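Local coordinates for DUF309 domain-containing protein (Thermus thermophilus, PDB 2CWY), which is of unknown function but belongs to the DUF309 family and folds as a small, single-chain bundle of five helices, at residues Y18-V23 and Q40-L45; E7-W12 and R82-E87. All coordinates share one frame; numbering follows the deposited sequence.

Interaction 1: residues Y18-V23 and Q40-L45; sequences YEVHEV and QGVILL
The branch methyl CG2 of I43 rests on one face of the H21 imidazole. It lies 3.4 Å from the ring centroid and 16° off the ring normal, which makes this a CH-pi contact. The methyl is displaced toward the rim. Its closest ring atoms are NE2 of H21, 3.2 Å from I43 CG2, and CD2 of H21, 3.4 Å from the same methyl. The packing here is tight. The two side chains cross at about a right angle, and CG2 is the only atom of the I43 side chain within 4.2 Å of the H21 ring atoms. The second contact is much looser: V20 CG1 and V42 CG1 meet at 4.4 Å. No hydrogen bond links the two segments.

Torsions explain the H21 contact. CG of H21 is anti to the backbone N (chi1 -172°), which swings the ring across to I43. CG2 of I43 is likewise anti to its own N, which leaves CG2 and not the CG1 arm over the imidazole. The backbones are also close, with the CA atoms of H21 and I43 5.0 Å apart.

Helix 17-30 and helix 33-53 follow each other in the chain. They run in roughly opposite directions and form a helical hairpin, part of the all-helical DUF309 fold. The contact lies near the middle of the molecule, where the hairpin arms face each other.

Further out, L24 and W28, later on helix 17-30, also pack on I43, and L24 touches V42 as well. V20 packs on V8 and L11 of helix 5-13, and V42 meets L84 of helix 81-92. H21 is partly exposed, whereas V20, V42 and I43 are buried.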
loop_
_atom_site.group_PDB
_atom_site.type_symbol
_atom_site.label_atom_id
_atom_site.label_comp_id
_atom_site.label_asym_id
_atom_site.label_seq_id
_atom_site.Cartn_x
_atom_site.Cartn_y
_atom_site.Cartn_z
ATOM N N TYR A 18 2.666 -4.887 -8.550
ATOM C CA TYR A 18 1.982 -6.154 -8.333
ATOM C C TYR A 18 2.823 -7.034 -7.394
ATOM O O TYR A 18 2.290 -7.775 -6.570
ATOM C CB TYR A 18 1.735 -6.845 -9.680
ATOM C CG TYR A 18 0.488 -7.710 -9.707
ATOM C CD1 TYR A 18 0.013 -8.235 -10.906
ATOM C CD2 TYR A 18 -0.215 -7.997 -8.536
ATOM C CE1 TYR A 18 -1.134 -9.031 -10.942
ATOM C CE2 TYR A 18 -1.365 -8.793 -8.558
ATOM C CZ TYR A 18 -1.818 -9.305 -9.766
ATOM O OH TYR A 18 -2.955 -10.088 -9.799
ATOM N N GLU A 19 4.144 -6.920 -7.492
ATOM C CA GLU A 19 5.022 -7.689 -6.629
ATOM C C GLU A 19 4.855 -7.228 -5.167
ATOM O O GLU A 19 4.877 -8.041 -4.247
ATOM C CB GLU A 19 6.473 -7.508 -7.066
ATOM C CG GLU A 19 7.343 -8.696 -6.758
ATOM C CD GLU A 19 6.859 -9.949 -7.471
ATOM O OE1 GLU A 19 6.408 -9.840 -8.631
ATOM O OE2 GLU A 19 6.934 -11.042 -6.877
ATOM N N VAL A 20 4.693 -5.925 -4.958
ATOM C CA VAL A 20 4.492 -5.403 -3.612
ATOM C C VAL A 20 3.245 -6.069 -3.036
ATOM O O VAL A 20 3.227 -6.516 -1.884
ATOM C CB VAL A 20 4.293 -3.858 -3.621
ATOM C CG1 VAL A 20 3.677 -3.393 -2.291
ATOM C CG2 VAL A 20 5.639 -3.171 -3.839
ATOM N N HIS A 21 2.210 -6.152 -3.858
ATOM C CA HIS A 21 0.955 -6.762 -3.452
ATOM C C HIS A 21 1.149 -8.233 -3.039
ATOM O O HIS A 21 0.695 -8.666 -1.972
ATOM C CB HIS A 21 -0.047 -6.619 -4.609
ATOM C CG HIS A 21 -1.437 -7.046 -4.265
ATOM N ND1 HIS A 21 -2.543 -6.584 -4.947
ATOM C CD2 HIS A 21 -1.905 -7.883 -3.309
ATOM C CE1 HIS A 21 -3.633 -7.115 -4.422
ATOM N NE2 HIS A 21 -3.274 -7.909 -3.427
ATOM N N GLU A 22 1.839 -8.996 -3.879
ATOM C CA GLU A 22 2.104 -10.408 -3.614
ATOM C C GLU A 22 2.979 -10.640 -2.381
ATOM O O GLU A 22 2.736 -11.567 -1.613
ATOM C CB GLU A 22 2.784 -11.041 -4.829
ATOM C CG GLU A 22 2.866 -12.549 -4.775
ATOM C CD GLU A 22 3.612 -13.119 -5.956
ATOM O OE1 GLU A 22 3.384 -12.639 -7.090
ATOM O OE2 GLU A 22 4.420 -14.050 -5.750
ATOM N N VAL A 23 3.994 -9.797 -2.187
ATOM C CA VAL A 23 4.894 -9.947 -1.049
ATOM C C VAL A 23 4.220 -9.644 0.293
ATOM O O VAL A 23 4.545 -10.262 1.306
ATOM C CB VAL A 23 6.169 -9.059 -1.237
ATOM C CG1 VAL A 23 6.947 -8.924 0.065
ATOM C CG2 VAL A 23 7.063 -9.693 -2.286
ATOM N N GLN A 40 -3.273 -3.983 4.360
ATOM C CA GLN A 40 -4.241 -3.959 3.280
ATOM C C GLN A 40 -4.257 -2.602 2.573
ATOM O O GLN A 40 -4.475 -2.539 1.377
ATOM C CB GLN A 40 -5.636 -4.292 3.788
ATOM C CG GLN A 40 -6.556 -4.715 2.650
ATOM C CD GLN A 40 -7.818 -5.364 3.149
ATOM O OE1 GLN A 40 -8.497 -4.825 4.021
ATOM N NE2 GLN A 40 -8.145 -6.527 2.600
ATOM N N GLY A 41 -4.021 -1.525 3.319
ATOM C CA GLY A 41 -3.996 -0.198 2.729
ATOM C C GLY A 41 -2.844 -0.065 1.743
ATOM O O GLY A 41 -3.019 0.445 0.637
ATOM N N VAL A 42 -1.661 -0.521 2.139
ATOM C CA VAL A 42 -0.488 -0.464 1.262
ATOM C C VAL A 42 -0.734 -1.362 0.032
ATOM O O VAL A 42 -0.387 -1.004 -1.097
ATOM C CB VAL A 42 0.787 -0.944 2.002
ATOM C CG1 VAL A 42 1.980 -0.999 1.031
ATOM C CG2 VAL A 42 1.093 -0.012 3.155
ATOM N N ILE A 43 -1.331 -2.529 0.264
ATOM C CA ILE A 43 -1.647 -3.444 -0.820
ATOM C C ILE A 43 -2.586 -2.761 -1.829
ATOM O O ILE A 43 -2.391 -2.874 -3.042
ATOM C CB ILE A 43 -2.320 -4.735 -0.274
ATOM C CG1 ILE A 43 -1.252 -5.686 0.286
ATOM C CG2 ILE A 43 -3.145 -5.408 -1.370
ATOM C CD1 ILE A 43 -1.836 -6.865 1.036
ATOM N N LEU A 44 -3.590 -2.046 -1.325
ATOM C CA LEU A 44 -4.561 -1.373 -2.198
ATOM C C LEU A 44 -3.954 -0.191 -2.960
ATOM O O LEU A 44 -4.387 0.121 -4.067
ATOM C CB LEU A 44 -5.780 -0.925 -1.372
ATOM C CG LEU A 44 -6.671 -2.074 -0.862
ATOM C CD1 LEU A 44 -7.584 -1.593 0.285
ATOM C CD2 LEU A 44 -7.504 -2.596 -2.027
ATOM N N LEU A 45 -2.964 0.474 -2.368
ATOM C CA LEU A 45 -2.296 1.577 -3.059
ATOM C C LEU A 45 -1.477 0.966 -4.200
ATOM O O LEU A 45 -1.479 1.477 -5.330
ATOM C CB LEU A 45 -1.359 2.330 -2.111
ATOM C CG LEU A 45 -2.030 3.048 -0.937
ATOM C CD1 LEU A 45 -0.968 3.801 -0.142
ATOM C CD2 LEU A 45 -3.080 4.012 -1.453
#

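Interaction 2: residues E7-W12 and R82-E87; sequences EVLGLW and RSLLQE
W12 and E87 form the polar part of this contact. The indole NE1 donates to E87 OE1 at 2.9 Å, with an N-H...O angle of 161°. The acceptor lies in the indole plane, at the ring edge. The carboxylate stands almost perpendicular to the indole and is met from well above its own plane. The extended E87 chain carries its carboxylate across to the indole. E87 OE1 also forms a salt bridge with R91 NE, so two partners grip this oxygen.

The apolar part centres on L84. Its CD1 sits over the six-membered ring of W12, 3.4 Å from the centroid, as a CH-pi contact. L84 CD1 also reaches L9 CD2 at 4.4 Å. W12 CG is anti to its backbone N (chi1 -178°), which extends the indole toward helix 81-92. L45 and L49 pack on the indole too, and Y17 meets it edge-to-face. An alanine in place of W12 would probably cost E87 OE1 the indole N-H, leaving it to R91, and open a gap beside L84.

The segment axes are 13.4 Å apart and parallel to within 9°. At this spacing, long side chains bridge two helices remote in sequence. Helix 33-53 packs against both W12 and L84, an arrangement typical of a helical bundle.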
loop_
_atom_site.group_PDB
_atom_site.type_symbol
_atom_site.label_atom_id
_atom_site.label_comp_id
_atom_site.label_asym_id
_atom_site.label_seq_id
_atom_site.Cartn_x
_atom_site.Cartn_y
_atom_site.Cartn_z
ATOM N N GLU A 7 13.048 -3.312 1.635
ATOM C CA GLU A 7 12.895 -4.176 0.468
ATOM C C GLU A 7 11.604 -3.874 -0.281
ATOM O O GLU A 7 11.587 -3.799 -1.514
ATOM C CB GLU A 7 12.870 -5.646 0.889
ATOM C CG GLU A 7 14.221 -6.181 1.274
ATOM C CD GLU A 7 15.238 -5.955 0.175
ATOM O OE1 GLU A 7 14.997 -6.437 -0.959
ATOM O OE2 GLU A 7 16.262 -5.292 0.452
ATOM N N VAL A 8 10.522 -3.702 0.467
ATOM C CA VAL A 8 9.221 -3.444 -0.142
ATOM C C VAL A 8 9.220 -2.131 -0.903
ATOM O O VAL A 8 8.730 -2.054 -2.025
ATOM C CB VAL A 8 8.105 -3.445 0.923
ATOM C CG1 VAL A 8 6.766 -3.077 0.283
ATOM C CG2 VAL A 8 8.016 -4.825 1.577
ATOM N N LEU A 9 9.783 -1.098 -0.301
ATOM C CA LEU A 9 9.834 0.198 -0.966
ATOM C C LEU A 9 10.787 0.121 -2.161
ATOM O O LEU A 9 10.682 0.909 -3.104
ATOM C CB LEU A 9 10.266 1.279 0.028
ATOM C CG LEU A 9 9.247 1.492 1.149
ATOM C CD1 LEU A 9 9.761 2.535 2.126
ATOM C CD2 LEU A 9 7.913 1.913 0.543
ATOM N N GLY A 10 11.705 -0.842 -2.113
ATOM C CA GLY A 10 12.635 -1.047 -3.211
ATOM C C GLY A 10 11.851 -1.523 -4.423
ATOM O O GLY A 10 12.063 -1.052 -5.542
ATOM N N LEU A 11 10.938 -2.465 -4.205
ATOM C CA LEU A 11 10.101 -2.973 -5.290
ATOM C C LEU A 11 9.247 -1.832 -5.829
ATOM O O LEU A 11 9.095 -1.670 -7.044
ATOM C CB LEU A 11 9.169 -4.077 -4.783
ATOM C CG LEU A 11 9.818 -5.352 -4.250
ATOM C CD1 LEU A 11 8.769 -6.145 -3.470
ATOM C CD2 LEU A 11 10.381 -6.180 -5.408
ATOM N N TRP A 12 8.681 -1.053 -4.911
ATOM C CA TRP A 12 7.831 0.083 -5.272
ATOM C C TRP A 12 8.589 1.096 -6.130
ATOM O O TRP A 12 8.061 1.591 -7.132
ATOM C CB TRP A 12 7.322 0.769 -4.007
ATOM C CG TRP A 12 6.386 1.934 -4.243
ATOM C CD1 TRP A 12 6.713 3.178 -4.721
ATOM C CD2 TRP A 12 4.975 1.970 -3.977
ATOM N NE1 TRP A 12 5.597 3.980 -4.765
ATOM C CE2 TRP A 12 4.519 3.265 -4.313
ATOM C CE3 TRP A 12 4.053 1.034 -3.487
ATOM C CZ2 TRP A 12 3.179 3.651 -4.171
ATOM C CZ3 TRP A 12 2.713 1.422 -3.347
ATOM C CH2 TRP A 12 2.296 2.717 -3.688
ATOM N N ARG A 82 1.951 7.733 5.515
ATOM C CA ARG A 82 1.417 9.015 5.051
ATOM C C ARG A 82 2.159 9.450 3.793
ATOM O O ARG A 82 1.554 9.966 2.857
ATOM C CB ARG A 82 1.566 10.086 6.136
ATOM C CG ARG A 82 0.597 9.940 7.280
ATOM C CD ARG A 82 -0.798 10.367 6.864
ATOM N NE ARG A 82 -1.667 10.547 8.024
ATOM C CZ ARG A 82 -2.977 10.757 7.949
ATOM N NH1 ARG A 82 -3.579 10.815 6.766
ATOM N NH2 ARG A 82 -3.686 10.894 9.061
ATOM N N SER A 83 3.472 9.233 3.767
ATOM C CA SER A 83 4.284 9.596 2.606
ATOM C C SER A 83 3.945 8.729 1.398
ATOM O O SER A 83 3.836 9.223 0.267
ATOM C CB SER A 83 5.775 9.447 2.935
ATOM O OG SER A 83 6.570 9.628 1.776
ATOM N N LEU A 84 3.780 7.430 1.641
ATOM C CA LEU A 84 3.452 6.494 0.572
ATOM C C LEU A 84 2.084 6.823 -0.022
ATOM O O LEU A 84 1.893 6.775 -1.229
ATOM C CB LEU A 84 3.449 5.062 1.113
ATOM C CG LEU A 84 3.323 3.937 0.090
ATOM C CD1 LEU A 84 4.420 4.060 -0.971
ATOM C CD2 LEU A 84 3.439 2.594 0.827
ATOM N N LEU A 85 1.127 7.141 0.840
ATOM C CA LEU A 85 -0.217 7.493 0.387
ATOM C C LEU A 85 -0.142 8.798 -0.407
ATOM O O LEU A 85 -0.823 8.952 -1.423
ATOM C CB LEU A 85 -1.144 7.652 1.593
ATOM C CG LEU A 85 -2.542 8.237 1.367
ATOM C CD1 LEU A 85 -3.372 7.334 0.487
ATOM C CD2 LEU A 85 -3.219 8.405 2.720
ATOM N N GLN A 86 0.682 9.735 0.060
ATOM C CA GLN A 86 0.858 11.013 -0.640
ATOM C C GLN A 86 1.394 10.758 -2.045
ATOM O O GLN A 86 0.909 11.346 -3.014
ATOM C CB GLN A 86 1.839 11.907 0.122
ATOM C CG GLN A 86 2.184 13.228 -0.580
ATOM C CD GLN A 86 3.080 14.101 0.275
ATOM O OE1 GLN A 86 4.255 13.793 0.480
ATOM N NE2 GLN A 86 2.526 15.181 0.799
ATOM N N GLU A 87 2.384 9.872 -2.158
ATOM C CA GLU A 87 2.960 9.564 -3.462
ATOM C C GLU A 87 1.926 8.903 -4.375
ATOM O O GLU A 87 1.776 9.288 -5.540
ATOM C CB GLU A 87 4.192 8.656 -3.342
ATOM C CG GLU A 87 4.821 8.340 -4.724
ATOM C CD GLU A 87 5.926 7.293 -4.676
ATOM O OE1 GLU A 87 6.172 6.646 -5.720
ATOM O OE2 GLU A 87 6.557 7.117 -3.608
#

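How the interactions relate
Interaction 1 is the more buried and lies nearer the centre of the chain. Interaction 2 is partly buried. The first joins consecutive helices; the second joins the first and last helices of the fold. Both use a methyl over an aromatic face. Interaction 1 is otherwise apolar packing, while interaction 2 adds a charged acceptor near its partly exposed side. The two touch directly. V20 CG2 lies 3.8 Å from L11 CB, and L45 CD1 lies 3.8 Å from L85 CA. L45 also touches W12, so helix 33-53, which supplies segment 40-45, lies against both helices of interaction 2.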